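Protein Rv1364c/MT1410 (PDB 3KE6) probably couples a PP2C-type (RsbU-like) phosphatase to an RsbW-like serine kinase that acts as an anti-sigma factor, and so takes part in sigma-factor control. Local coordinates at residues P143-T148 with D207-I212; A182-T187 with D229-D234; D188-R193 with D234-L239. All blocks are in the same frame, centred on the assembly; numbering follows the deposited sequence.

Contact 1. Residues P143-T148 with D207-I212; sequences PPLLVT and DLAASI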
ATOM      1  N   PRO A 143      19.046   4.564   5.974  1.00 53.05           N
ATOM      2  CA  PRO A 143      17.871   5.315   6.419  1.00 52.73           C
ATOM      3  C   PRO A 143      17.045   5.816   5.252  1.00 52.47           C
ATOM      4  O   PRO A 143      17.601   6.062   4.191  1.00 52.40           O
ATOM      5  CB  PRO A 143      18.493   6.502   7.177  1.00 52.77           C
ATOM      6  CG  PRO A 143      19.782   6.722   6.486  1.00 52.55           C
ATOM      7  CD  PRO A 143      20.282   5.358   6.089  1.00 52.24           C
ATOM      8  N   PRO A 144      15.721   5.961   5.444  1.00 52.70           N
ATOM      9  CA  PRO A 144      14.782   6.510   4.470  1.00 52.57           C
ATOM     10  C   PRO A 144      15.130   7.882   3.932  1.00 52.72           C
ATOM     11  O   PRO A 144      15.694   8.704   4.646  1.00 52.11           O
ATOM     12  CB  PRO A 144      13.494   6.619   5.274  1.00 52.64           C
ATOM     13  CG  PRO A 144      13.595   5.531   6.266  1.00 52.43           C
ATOM     14  CD  PRO A 144      15.020   5.503   6.658  1.00 52.87           C
ATOM     15  N   LEU A 145      14.779   8.113   2.666  1.00 53.32           N
ATOM     16  CA  LEU A 145      14.841   9.439   2.054  1.00 52.84           C
ATOM     17  C   LEU A 145      13.502  10.088   2.321  1.00 52.75           C
ATOM     18  O   LEU A 145      12.470   9.424   2.223  1.00 53.29           O
ATOM     19  CB  LEU A 145      15.062   9.324   0.539  1.00 52.82           C
ATOM     20  CG  LEU A 145      15.614  10.555  -0.214  1.00 54.27           C
ATOM     21  CD1 LEU A 145      15.874  10.247  -1.701  1.00 52.97           C
ATOM     22  CD2 LEU A 145      14.683  11.752  -0.079  1.00 56.75           C
ATOM     23  N   LEU A 146      13.507  11.366   2.677  1.00 52.66           N
ATOM     24  CA  LEU A 146      12.268  12.153   2.768  1.00 52.71           C
ATOM     25  C   LEU A 146      12.277  13.188   1.654  1.00 52.36           C
ATOM     26  O   LEU A 146      13.179  13.992   1.570  1.00 51.90           O
ATOM     27  CB  LEU A 146      12.167  12.852   4.132  1.00 52.76           C
ATOM     28  CG  LEU A 146      11.159  13.997   4.322  1.00 52.38           C
ATOM     29  CD1 LEU A 146       9.831  13.483   4.805  1.00 54.28           C
ATOM     30  CD2 LEU A 146      11.684  15.010   5.310  1.00 53.23           C
ATOM     31  N   VAL A 147      11.276  13.136   0.790  1.00 52.57           N
ATOM     32  CA  VAL A 147      11.052  14.172  -0.208  1.00 52.59           C
ATOM     33  C   VAL A 147       9.854  14.975   0.260  1.00 52.83           C
ATOM     34  O   VAL A 147       8.739  14.422   0.397  1.00 53.04           O
ATOM     35  CB  VAL A 147      10.746  13.578  -1.590  1.00 52.36           C
ATOM     36  CG1 VAL A 147      10.546  14.690  -2.599  1.00 50.36           C
ATOM     37  CG2 VAL A 147      11.858  12.624  -2.018  1.00 50.93           C
ATOM     38  N   THR A 148      10.072  16.255   0.539  1.00 52.81           N
ATOM     39  CA  THR A 148       9.002  17.091   1.054  1.00 53.43           C
ATOM     40  C   THR A 148       8.133  17.607  -0.078  1.00 54.10           C
ATOM     41  O   THR A 148       8.448  17.407  -1.260  1.00 54.19           O
ATOM     42  CB  THR A 148       9.522  18.299   1.812  1.00 53.49           C
ATOM     43  OG1 THR A 148      10.246  19.143   0.904  1.00 54.38           O
ATOM     44  CG2 THR A 148      10.394  17.876   2.993  1.00 52.19           C
ATOM     45  N   ASP A 207      19.214  13.801  -4.851  1.00 52.93           N
ATOM     46  CA  ASP A 207      19.055  14.895  -5.826  1.00 52.88           C
ATOM     47  C   ASP A 207      18.024  14.574  -6.897  1.00 52.37           C
ATOM     48  O   ASP A 207      17.274  15.448  -7.313  1.00 52.41           O
ATOM     49  CB  ASP A 207      20.397  15.240  -6.520  1.00 52.62           C
ATOM     50  CG  ASP A 207      21.414  15.868  -5.572  1.00 53.41           C
ATOM     51  OD1 ASP A 207      21.248  15.731  -4.341  1.00 53.54           O
ATOM     52  OD2 ASP A 207      22.396  16.487  -6.061  1.00 56.07           O
ATOM     53  N   LEU A 208      18.017  13.327  -7.352  1.00 52.22           N
ATOM     54  CA  LEU A 208      17.124  12.882  -8.419  1.00 52.30           C
ATOM     55  C   LEU A 208      15.679  12.843  -7.933  1.00 51.99           C
ATOM     56  O   LEU A 208      14.769  13.297  -8.620  1.00 51.92           O
ATOM     57  CB  LEU A 208      17.554  11.497  -8.909  1.00 52.34           C
ATOM     58  CG  LEU A 208      16.951  10.919 -10.190  1.00 52.46           C
ATOM     59  CD1 LEU A 208      16.940  11.936 -11.336  1.00 52.42           C
ATOM     60  CD2 LEU A 208      17.744   9.662 -10.580  1.00 52.90           C
ATOM     61  N   ALA A 209      15.480  12.300  -6.737  1.00 51.78           N
ATOM     62  CA  ALA A 209      14.182  12.339  -6.095  1.00 51.85           C
ATOM     63  C   ALA A 209      13.684  13.784  -6.005  1.00 51.74           C
ATOM     64  O   ALA A 209      12.505  14.057  -6.245  1.00 51.70           O
ATOM     65  CB  ALA A 209      14.250  11.696  -4.714  1.00 51.79           C
ATOM     66  N   ALA A 210      14.585  14.710  -5.689  1.00 51.56           N
ATOM     67  CA  ALA A 210      14.234  16.126  -5.618  1.00 51.44           C
ATOM     68  C   ALA A 210      13.862  16.621  -6.998  1.00 51.10           C
ATOM     69  O   ALA A 210      12.849  17.282  -7.171  1.00 50.77           O
ATOM     70  CB  ALA A 210      15.377  16.935  -5.046  1.00 51.06           C
ATOM     71  N   SER A 211      14.675  16.256  -7.979  1.00 51.53           N
ATOM     72  CA  SER A 211      14.495  16.704  -9.352  1.00 52.12           C
ATOM     73  C   SER A 211      13.143  16.262  -9.916  1.00 52.31           C
ATOM     74  O   SER A 211      12.359  17.077 -10.405  1.00 52.12           O
ATOM     75  CB  SER A 211      15.640  16.168 -10.216  1.00 51.92           C
ATOM     76  OG  SER A 211      15.457  16.505 -11.578  1.00 52.95           O
ATOM     77  N   ILE A 212      12.872  14.964  -9.829  1.00 53.00           N
ATOM     78  CA  ILE A 212      11.621  14.395 -10.335  1.00 53.14           C
ATOM     79  C   ILE A 212      10.407  15.044  -9.681  1.00 53.50           C
ATOM     80  O   ILE A 212       9.413  15.296 -10.348  1.00 53.73           O
ATOM     81  CB  ILE A 212      11.562  12.869 -10.134  1.00 53.04           C
ATOM     82  CG1 ILE A 212      12.521  12.176 -11.105  1.00 52.52           C
ATOM     83  CG2 ILE A 212      10.146  12.359 -10.358  1.00 52.98           C
ATOM     84  CD1 ILE A 212      12.907  10.782 -10.692  1.00 52.89           C
TER
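Leu145 and Val147, two positions apart on strand 145-147, receive the methyl of Ala209 from helix 198-212. The side chain of Leu145 can be followed outward. Its CB leaves the strand toward the helix but stays 5.8 Å from Ala209 CB. At CG the chain runs anti to the backbone N (chi1 -160°) and splits, giving its two methyls different neighbours. CD1 goes on to the helix and ends 3.7 Å from Ala209 CB. CD2 turns along the strand instead, to the CG2 methyl of Val147, 3.5 Å away. That CG2 methyl closes the group from the other end, since it too lies 3.7 Å from Ala209 CB. The alanine methyl thus sits against two branched residues at once, and its short side chain lets the helix backbone come close: the CA atoms of Val147 and Ala210 are 6.6 Å apart. No hydrogen bond crosses the contact, which is wholly apolar. Strand 145-147 pairs with strand 182-186 along one edge and along the other with 153-155, whose Ala153 and Tyr155 also touch Leu145. This helix-on-sheet layering is consistent with that of the alpha-beta-beta-alpha sandwich of PP2C-type phosphatases.

Contact 2. Residues A182-T187 with D229-D234; sequences AILFYT and DRLCSD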
ATOM      1  N   ALA A 182       6.566  13.005   1.033  1.00 52.06           N
ATOM      2  CA  ALA A 182       6.776  11.589   0.752  1.00 51.73           C
ATOM      3  C   ALA A 182       8.024  11.030   1.466  1.00 51.78           C
ATOM      4  O   ALA A 182       8.953  11.771   1.813  1.00 51.73           O
ATOM      5  CB  ALA A 182       6.880  11.381  -0.743  1.00 51.30           C
ATOM      6  N   ILE A 183       8.032   9.716   1.673  1.00 51.58           N
ATOM      7  CA  ILE A 183       9.158   9.029   2.280  1.00 51.91           C
ATOM      8  C   ILE A 183       9.477   7.731   1.529  1.00 51.11           C
ATOM      9  O   ILE A 183       8.579   7.005   1.137  1.00 49.73           O
ATOM     10  CB  ILE A 183       8.867   8.714   3.751  1.00 52.12           C
ATOM     11  CG1 ILE A 183      10.111   8.145   4.430  1.00 54.11           C
ATOM     12  CG2 ILE A 183       7.739   7.725   3.876  1.00 52.19           C
ATOM     13  CD1 ILE A 183       9.911   7.885   5.907  1.00 53.98           C
ATOM     14  N   LEU A 184      10.765   7.453   1.338  1.00 51.12           N
ATOM     15  CA  LEU A 184      11.214   6.350   0.484  1.00 51.39           C
ATOM     16  C   LEU A 184      12.065   5.314   1.234  1.00 51.56           C
ATOM     17  O   LEU A 184      13.222   5.538   1.545  1.00 51.80           O
ATOM     18  CB  LEU A 184      11.990   6.903  -0.718  1.00 51.00           C
ATOM     19  CG  LEU A 184      11.196   7.611  -1.835  1.00 52.74           C
ATOM     20  CD1 LEU A 184      10.443   8.862  -1.358  1.00 51.99           C
ATOM     21  CD2 LEU A 184      12.105   7.991  -2.990  1.00 51.22           C
ATOM     22  N   PHE A 185      11.464   4.176   1.522  1.00 51.93           N
ATOM     23  CA  PHE A 185      12.175   3.010   2.027  1.00 51.77           C
ATOM     24  C   PHE A 185      12.836   2.313   0.835  1.00 51.28           C
ATOM     25  O   PHE A 185      12.204   2.147  -0.215  1.00 51.16           O
ATOM     26  CB  PHE A 185      11.179   2.037   2.701  1.00 53.12           C
ATOM     27  CG  PHE A 185      10.755   2.440   4.104  1.00 54.76           C
ATOM     28  CD1 PHE A 185      10.718   1.501   5.126  1.00 57.92           C
ATOM     29  CD2 PHE A 185      10.398   3.747   4.403  1.00 59.71           C
ATOM     30  CE1 PHE A 185      10.340   1.864   6.420  1.00 58.64           C
ATOM     31  CE2 PHE A 185      10.036   4.113   5.692  1.00 59.53           C
ATOM     32  CZ  PHE A 185      10.007   3.168   6.703  1.00 58.80           C
ATOM     33  N   TYR A 186      14.076   1.870   1.004  1.00 50.72           N
ATOM     34  CA  TYR A 186      14.825   1.209  -0.079  1.00 50.77           C
ATOM     35  C   TYR A 186      15.847   0.219   0.502  1.00 50.52           C
ATOM     36  O   TYR A 186      16.180   0.291   1.686  1.00 50.53           O
ATOM     37  CB  TYR A 186      15.575   2.258  -0.917  1.00 50.57           C
ATOM     38  CG  TYR A 186      16.516   3.010  -0.049  1.00 49.07           C
ATOM     39  CD1 TYR A 186      17.832   2.620   0.086  1.00 48.00           C
ATOM     40  CD2 TYR A 186      16.059   4.050   0.730  1.00 51.06           C
ATOM     41  CE1 TYR A 186      18.690   3.294   0.943  1.00 50.51           C
ATOM     42  CE2 TYR A 186      16.900   4.737   1.579  1.00 51.28           C
ATOM     43  CZ  TYR A 186      18.214   4.351   1.684  1.00 50.11           C
ATOM     44  OH  TYR A 186      19.040   5.019   2.537  1.00 51.06           O
ATOM     45  N   THR A 187      16.364  -0.670  -0.338  1.00 50.28           N
ATOM     46  CA  THR A 187      17.434  -1.563   0.070  1.00 50.39           C
ATOM     47  C   THR A 187      18.747  -1.059  -0.498  1.00 50.97           C
ATOM     48  O   THR A 187      18.755  -0.230  -1.411  1.00 51.65           O
ATOM     49  CB  THR A 187      17.200  -3.026  -0.368  1.00 50.15           C
ATOM     50  OG1 THR A 187      16.777  -3.071  -1.737  1.00 49.63           O
ATOM     51  CG2 THR A 187      16.167  -3.679   0.528  1.00 48.06           C
ATOM     52  N   ASP A 229       3.748   7.417  -7.727  1.00 54.06           N
ATOM     53  CA  ASP A 229       4.101   6.398  -8.711  1.00 54.77           C
ATOM     54  C   ASP A 229       5.304   6.839  -9.533  1.00 55.22           C
ATOM     55  O   ASP A 229       6.278   6.098  -9.625  1.00 55.32           O
ATOM     56  CB  ASP A 229       2.929   6.070  -9.641  1.00 54.45           C
ATOM     57  CG  ASP A 229       1.781   5.445  -8.913  1.00 56.84           C
ATOM     58  OD1 ASP A 229       2.028   4.756  -7.910  1.00 63.26           O
ATOM     59  OD2 ASP A 229       0.629   5.640  -9.328  1.00 64.12           O
ATOM     60  N   ARG A 230       5.252   8.037 -10.122  1.00 55.44           N
ATOM     61  CA  ARG A 230       6.372   8.496 -10.940  1.00 55.88           C
ATOM     62  C   ARG A 230       7.606   8.813 -10.091  1.00 55.56           C
ATOM     63  O   ARG A 230       8.719   8.548 -10.509  1.00 55.72           O
ATOM     64  CB  ARG A 230       5.978   9.672 -11.829  1.00 55.94           C
ATOM     65  CG  ARG A 230       5.987  11.022 -11.179  1.00 56.26           C
ATOM     66  CD  ARG A 230       5.283  12.037 -12.060  1.00 58.31           C
ATOM     67  NE  ARG A 230       4.831  13.180 -11.269  1.00 65.94           N
ATOM     68  CZ  ARG A 230       5.570  14.250 -10.982  1.00 66.40           C
ATOM     69  NH1 ARG A 230       5.049  15.218 -10.235  1.00 66.29           N
ATOM     70  NH2 ARG A 230       6.822  14.360 -11.426  1.00 63.93           N
ATOM     71  N   LEU A 231       7.412   9.351  -8.895  1.00 55.43           N
ATOM     72  CA  LEU A 231       8.534   9.538  -7.989  1.00 55.63           C
ATOM     73  C   LEU A 231       9.245   8.217  -7.749  1.00 55.98           C
ATOM     74  O   LEU A 231      10.477   8.183  -7.679  1.00 56.88           O
ATOM     75  CB  LEU A 231       8.093  10.113  -6.638  1.00 55.72           C
ATOM     76  CG  LEU A 231       9.234  10.389  -5.640  1.00 55.15           C
ATOM     77  CD1 LEU A 231      10.370  11.159  -6.315  1.00 51.34           C
ATOM     78  CD2 LEU A 231       8.725  11.145  -4.418  1.00 54.78           C
ATOM     79  N   CYS A 232       8.473   7.144  -7.618  1.00 55.90           N
ATOM     80  CA  CYS A 232       9.011   5.812  -7.344  1.00 55.67           C
ATOM     81  C   CYS A 232       9.605   5.203  -8.599  1.00 55.53           C
ATOM     82  O   CYS A 232      10.747   4.757  -8.599  1.00 55.27           O
ATOM     83  CB  CYS A 232       7.908   4.891  -6.827  1.00 55.72           C
ATOM     84  SG  CYS A 232       8.466   3.215  -6.458  1.00 57.20           S
ATOM     85  N   SER A 233       8.807   5.196  -9.660  1.00 55.43           N
ATOM     86  CA  SER A 233       9.179   4.629 -10.943  1.00 55.50           C
ATOM     87  C   SER A 233      10.416   5.328 -11.544  1.00 55.55           C
ATOM     88  O   SER A 233      11.418   4.676 -11.865  1.00 55.36           O
ATOM     89  CB  SER A 233       7.980   4.732 -11.895  1.00 55.29           C
ATOM     90  OG  SER A 233       8.063   3.799 -12.949  1.00 57.09           O
ATOM     91  N   ASP A 234      10.363   6.652 -11.667  1.00 55.67           N
ATOM     92  CA  ASP A 234      11.389   7.382 -12.423  1.00 56.04           C
ATOM     93  C   ASP A 234      12.732   7.449 -11.708  1.00 56.11           C
ATOM     94  O   ASP A 234      13.786   7.338 -12.341  1.00 55.93           O
ATOM     95  CB  ASP A 234      10.909   8.793 -12.792  1.00 56.15           C
ATOM     96  CG  ASP A 234       9.781   8.775 -13.799  1.00 57.16           C
ATOM     97  OD1 ASP A 234       9.775   7.877 -14.668  1.00 60.14           O
ATOM     98  OD2 ASP A 234       8.897   9.653 -13.727  1.00 58.50           O
TER
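Leu231 holds CG anti to its backbone N (chi1 -178°), while Leu184 has CG anti to the carbonyl carbon (chi1 -73°), and these two settings send the leucines toward each other from helix 227-241 and strand 182-186. The contact is a piece of the helix-on-sheet layering of the PP2C-type fold to which the SpoIIE family belongs. Here a single methyl, CD2 of Leu231, does most of the work, coming down over two side chains, two positions apart, on one face of the strand. The two leucines cross obliquely and meet through one branch each. At Ala182 it is Leu231 that supplies the reach, its CD2 coming to the alanine methyl. The spacing of the backbones follows from this: Leu184 CA is 8.1 Å from Cys232 CA, and Leu184 and Leu231 between them span the gap.

Ile183 and Phe185 belong to the other face of the strand. There CD1 of Ile183 lies in the plane of the Phe185 ring, at its edge, and both residues pack on Pro144. Strand 182-186 is an interior strand, bonded through its backbone to 145-147 along one edge and to 249-256 along the other. Helix 227-241 is also tied to its surroundings by Cys232, which touches Ala39, Glu41 and Leu251.

No hydrogen bond joins the two segments, and the meeting comes down to three methyls at the corners of a nearly regular triangle. Leu231 CD2 lies 4.1 Å from Ala182 CB and 4.2 Å from Leu184 CD1, and the third side, from Ala182 CB to Leu184 CD1, measures 4.4 Å.

Contact 3. Residues D188-R193 with D234-L239; sequences DGLIER and DTLELL. With MN (manganese (II) ion), chain F.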
ATOM      1  N   ASP A 188      19.849  -1.581   0.044  1.00 50.96           N
ATOM      2  CA  ASP A 188      21.193  -1.140  -0.307  1.00 50.88           C
ATOM      3  C   ASP A 188      21.529  -1.359  -1.780  1.00 50.84           C
ATOM      4  O   ASP A 188      22.463  -0.746  -2.318  1.00 50.58           O
ATOM      5  CB  ASP A 188      22.256  -1.793   0.617  1.00 51.05           C
ATOM      6  CG  ASP A 188      22.293  -3.330   0.536  1.00 53.14           C
ATOM      7  OD1 ASP A 188      21.615  -3.946  -0.318  1.00 61.25           O
ATOM      8  OD2 ASP A 188      23.014  -3.935   1.358  1.00 55.56           O
ATOM      9  N   GLY A 189      20.766  -2.227  -2.433  1.00 50.88           N
ATOM     10  CA  GLY A 189      20.931  -2.448  -3.863  1.00 51.11           C
ATOM     11  C   GLY A 189      20.717  -1.186  -4.668  1.00 50.98           C
ATOM     12  O   GLY A 189      21.298  -1.023  -5.734  1.00 50.99           O
ATOM     13  N   LEU A 190      19.888  -0.286  -4.154  1.00 50.97           N
ATOM     14  CA  LEU A 190      19.573   0.944  -4.859  1.00 51.38           C
ATOM     15  C   LEU A 190      20.756   1.893  -4.890  1.00 51.79           C
ATOM     16  O   LEU A 190      20.975   2.580  -5.885  1.00 52.34           O
ATOM     17  CB  LEU A 190      18.368   1.625  -4.212  1.00 51.25           C
ATOM     18  CG  LEU A 190      17.700   2.760  -4.987  1.00 50.54           C
ATOM     19  CD1 LEU A 190      17.354   2.384  -6.435  1.00 46.52           C
ATOM     20  CD2 LEU A 190      16.467   3.179  -4.228  1.00 50.61           C
ATOM     21  N   ILE A 191      21.533   1.923  -3.817  1.00 52.16           N
ATOM     22  CA  ILE A 191      22.632   2.876  -3.732  1.00 52.90           C
ATOM     23  C   ILE A 191      24.029   2.270  -3.890  1.00 53.16           C
ATOM     24  O   ILE A 191      24.973   3.007  -4.100  1.00 53.17           O
ATOM     25  CB  ILE A 191      22.544   3.743  -2.451  1.00 53.07           C
ATOM     26  CG1 ILE A 191      22.470   2.875  -1.190  1.00 53.59           C
ATOM     27  CG2 ILE A 191      21.323   4.672  -2.543  1.00 52.42           C
ATOM     28  CD1 ILE A 191      22.553   3.683   0.098  1.00 53.32           C
ATOM     29  N   GLU A 192      24.155   0.943  -3.811  1.00 53.72           N
ATOM     30  CA  GLU A 192      25.437   0.262  -4.060  1.00 53.96           C
ATOM     31  C   GLU A 192      25.465  -0.319  -5.468  1.00 53.89           C
ATOM     32  O   GLU A 192      25.569  -1.531  -5.654  1.00 53.68           O
ATOM     33  CB  GLU A 192      25.689  -0.842  -3.034  1.00 53.53           C
ATOM     34  CG  GLU A 192      25.582  -0.374  -1.598  1.00 54.75           C
ATOM     35  CD  GLU A 192      26.603  -1.028  -0.685  1.00 55.49           C
ATOM     36  OE1 GLU A 192      26.210  -1.951   0.071  1.00 57.94           O
ATOM     37  OE2 GLU A 192      27.796  -0.616  -0.732  1.00 61.84           O
ATOM     38  N   ARG A 193      25.381   0.571  -6.450  1.00 54.21           N
ATOM     39  CA  ARG A 193      25.344   0.207  -7.870  1.00 54.54           C
ATOM     40  C   ARG A 193      26.779   0.062  -8.399  1.00 54.51           C
ATOM     41  O   ARG A 193      27.685   0.741  -7.907  1.00 53.82           O
ATOM     42  CB  ARG A 193      24.577   1.283  -8.668  1.00 54.53           C
ATOM     43  CG  ARG A 193      23.180   1.590  -8.090  1.00 55.00           C
ATOM     44  CD  ARG A 193      22.487   2.783  -8.738  1.00 55.11           C
ATOM     45  NE  ARG A 193      22.921   4.079  -8.201  1.00 55.52           N
ATOM     46  CZ  ARG A 193      23.519   5.048  -8.900  1.00 55.84           C
ATOM     47  NH1 ARG A 193      23.778   4.910 -10.198  1.00 55.89           N
ATOM     48  NH2 ARG A 193      23.866   6.179  -8.293  1.00 56.63           N
ATOM     49  N   ASP A 234      10.363   6.652 -11.667  1.00 55.67           N
ATOM     50  CA  ASP A 234      11.389   7.382 -12.423  1.00 56.04           C
ATOM     51  C   ASP A 234      12.732   7.449 -11.708  1.00 56.11           C
ATOM     52  O   ASP A 234      13.786   7.338 -12.341  1.00 55.93           O
ATOM     53  CB  ASP A 234      10.909   8.793 -12.792  1.00 56.15           C
ATOM     54  CG  ASP A 234       9.781   8.775 -13.799  1.00 57.16           C
ATOM     55  OD1 ASP A 234       9.775   7.877 -14.668  1.00 60.14           O
ATOM     56  OD2 ASP A 234       8.897   9.653 -13.727  1.00 58.50           O
ATOM     57  N   THR A 235      12.691   7.646 -10.397  1.00 56.36           N
ATOM     58  CA  THR A 235      13.888   7.544  -9.581  1.00 56.49           C
ATOM     59  C   THR A 235      14.634   6.259  -9.893  1.00 56.66           C
ATOM     60  O   THR A 235      15.812   6.292 -10.266  1.00 56.86           O
ATOM     61  CB  THR A 235      13.543   7.542  -8.091  1.00 56.43           C
ATOM     62  OG1 THR A 235      13.385   8.890  -7.640  1.00 55.93           O
ATOM     63  CG2 THR A 235      14.635   6.872  -7.291  1.00 56.97           C
ATOM     64  N   LEU A 236      13.942   5.132  -9.763  1.00 56.63           N
ATOM     65  CA  LEU A 236      14.602   3.827  -9.859  1.00 56.93           C
ATOM     66  C   LEU A 236      15.168   3.528 -11.253  1.00 57.03           C
ATOM     67  O   LEU A 236      16.256   2.965 -11.373  1.00 56.59           O
ATOM     68  CB  LEU A 236      13.666   2.708  -9.400  1.00 56.66           C
ATOM     69  CG  LEU A 236      14.326   1.341  -9.169  1.00 56.83           C
ATOM     70  CD1 LEU A 236      13.793   0.685  -7.906  1.00 56.98           C
ATOM     71  CD2 LEU A 236      14.143   0.413 -10.390  1.00 57.30           C
ATOM     72  N   GLU A 237      14.443   3.938 -12.290  1.00 57.36           N
ATOM     73  CA  GLU A 237      14.814   3.628 -13.678  1.00 57.62           C
ATOM     74  C   GLU A 237      15.904   4.550 -14.251  1.00 57.35           C
ATOM     75  O   GLU A 237      16.660   4.132 -15.125  1.00 57.04           O
ATOM     76  CB  GLU A 237      13.562   3.607 -14.568  1.00 57.57           C
ATOM     77  CG  GLU A 237      12.599   2.455 -14.188  1.00 58.75           C
ATOM     78  CD  GLU A 237      11.158   2.686 -14.643  1.00 59.53           C
ATOM     79  OE1 GLU A 237      10.950   2.927 -15.864  1.00 63.49           O
ATOM     80  OE2 GLU A 237      10.243   2.616 -13.776  1.00 61.04           O
ATOM     81  N   LEU A 238      15.991   5.783 -13.760  1.00 57.11           N
ATOM     82  CA  LEU A 238      17.131   6.641 -14.082  1.00 56.95           C
ATOM     83  C   LEU A 238      18.370   6.211 -13.283  1.00 56.93           C
ATOM     84  O   LEU A 238      19.468   6.134 -13.835  1.00 56.78           O
ATOM     85  CB  LEU A 238      16.812   8.119 -13.842  1.00 56.58           C
ATOM     86  CG  LEU A 238      15.878   8.738 -14.882  1.00 56.47           C
ATOM     87  CD1 LEU A 238      15.276  10.055 -14.401  1.00 55.98           C
ATOM     88  CD2 LEU A 238      16.609   8.937 -16.189  1.00 56.79           C
ATOM     89  N   LEU A 239      18.201   5.915 -11.995  1.00 56.99           N
ATOM     90  CA  LEU A 239      19.327   5.434 -11.186  1.00 57.15           C
ATOM     91  C   LEU A 239      19.992   4.188 -11.782  1.00 57.34           C
ATOM     92  O   LEU A 239      21.208   4.027 -11.674  1.00 57.71           O
ATOM     93  CB  LEU A 239      18.914   5.126  -9.743  1.00 57.04           C
ATOM     94  CG  LEU A 239      18.759   6.241  -8.703  1.00 56.62           C
ATOM     95  CD1 LEU A 239      18.967   5.643  -7.314  1.00 56.14           C
ATOM     96  CD2 LEU A 239      19.707   7.406  -8.917  1.00 54.37           C
TER
HETATM   97 MN    MN F   2      21.583  -6.157  -0.163  1.00 73.68          MN
HETATM   98  O   HOH W   1      23.626  -6.239   0.664  1.00 73.09           O
HETATM   99  O   HOH W   2      21.761  -8.286  -0.747  1.00 70.76           O
HETATM  100  O   HOH W   3      19.806  -5.960  -1.472  1.00 72.84           O
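Arg193 NH2 is gripped by two groups of helix 198-212, in a salt bridge to Glu204 OE1 and a weak hydrogen bond to Ser201 OG. The rest of the guanidinium reaches across to helix 227-241, where NH1 stands 3.1 Å from Leu239 O and the CD2 methyl of Leu239 covers one face. At the edge, in the plane of the group, lies the backbone oxygen of Leu190. A bend in the arginine chain (chi3 -82°) brings the flat group to this place.

Leu190 supplies the apolar half of the contact. Its CD1 is 3.7 Å from Leu239 CD1 and 4.2 Å from Leu236 CG, entering between residues one helical turn apart. Leu190 and Leu239 cross at about a right angle. Leu190 and Leu236 also share a neighbour on the sheet, Val249.

Two residues before Leu190, Asp188 turns to a manganese ion. OD1 binds the metal at 2.2 Å, whereas OD2 stays 3.0 Å from it and accepts a hydrogen bond from a metal-bound water, OD2 to water oxygen 2.5 Å. One carboxylate thus holds both the ion and one of its waters. Asp71 and Asp247 join Asp188 at this ion, and three waters are bound to it. Aspartates around manganese, with water ligands, are the signature of PP2C-type phosphatases, in which a metal-bound water is thought to attack the phosphate; the chemistry here is consistent with a hydrolytic centre, one of whose three aspartates is carried by a turn that leucine packing and an arginine bind to two helices.

Overall arrangement
The three contacts lie close together in the phosphatase-like part of the chain, with centres 8 Å apart for contacts 1 and 2, 10 Å for contacts 2 and 3, and 12 Å for contacts 1 and 3. Their segments interleave along the sequence: 143-148, 182-187 and 188-193 come first, followed by 207-212, 229-234 and 234-239. Contacts 1 and 2 place successive helices, 198-212 and 227-241, on neighbouring antiparallel strands of one mixed sheet. Contact 3 carries helix 227-241 onward to the loop after strand 182-186, sharing Asp234 with contact 2. The helices also touch through Leu208 and Ile212, so one helical layer spans from the sheet to the loop that carries a manganese ligand.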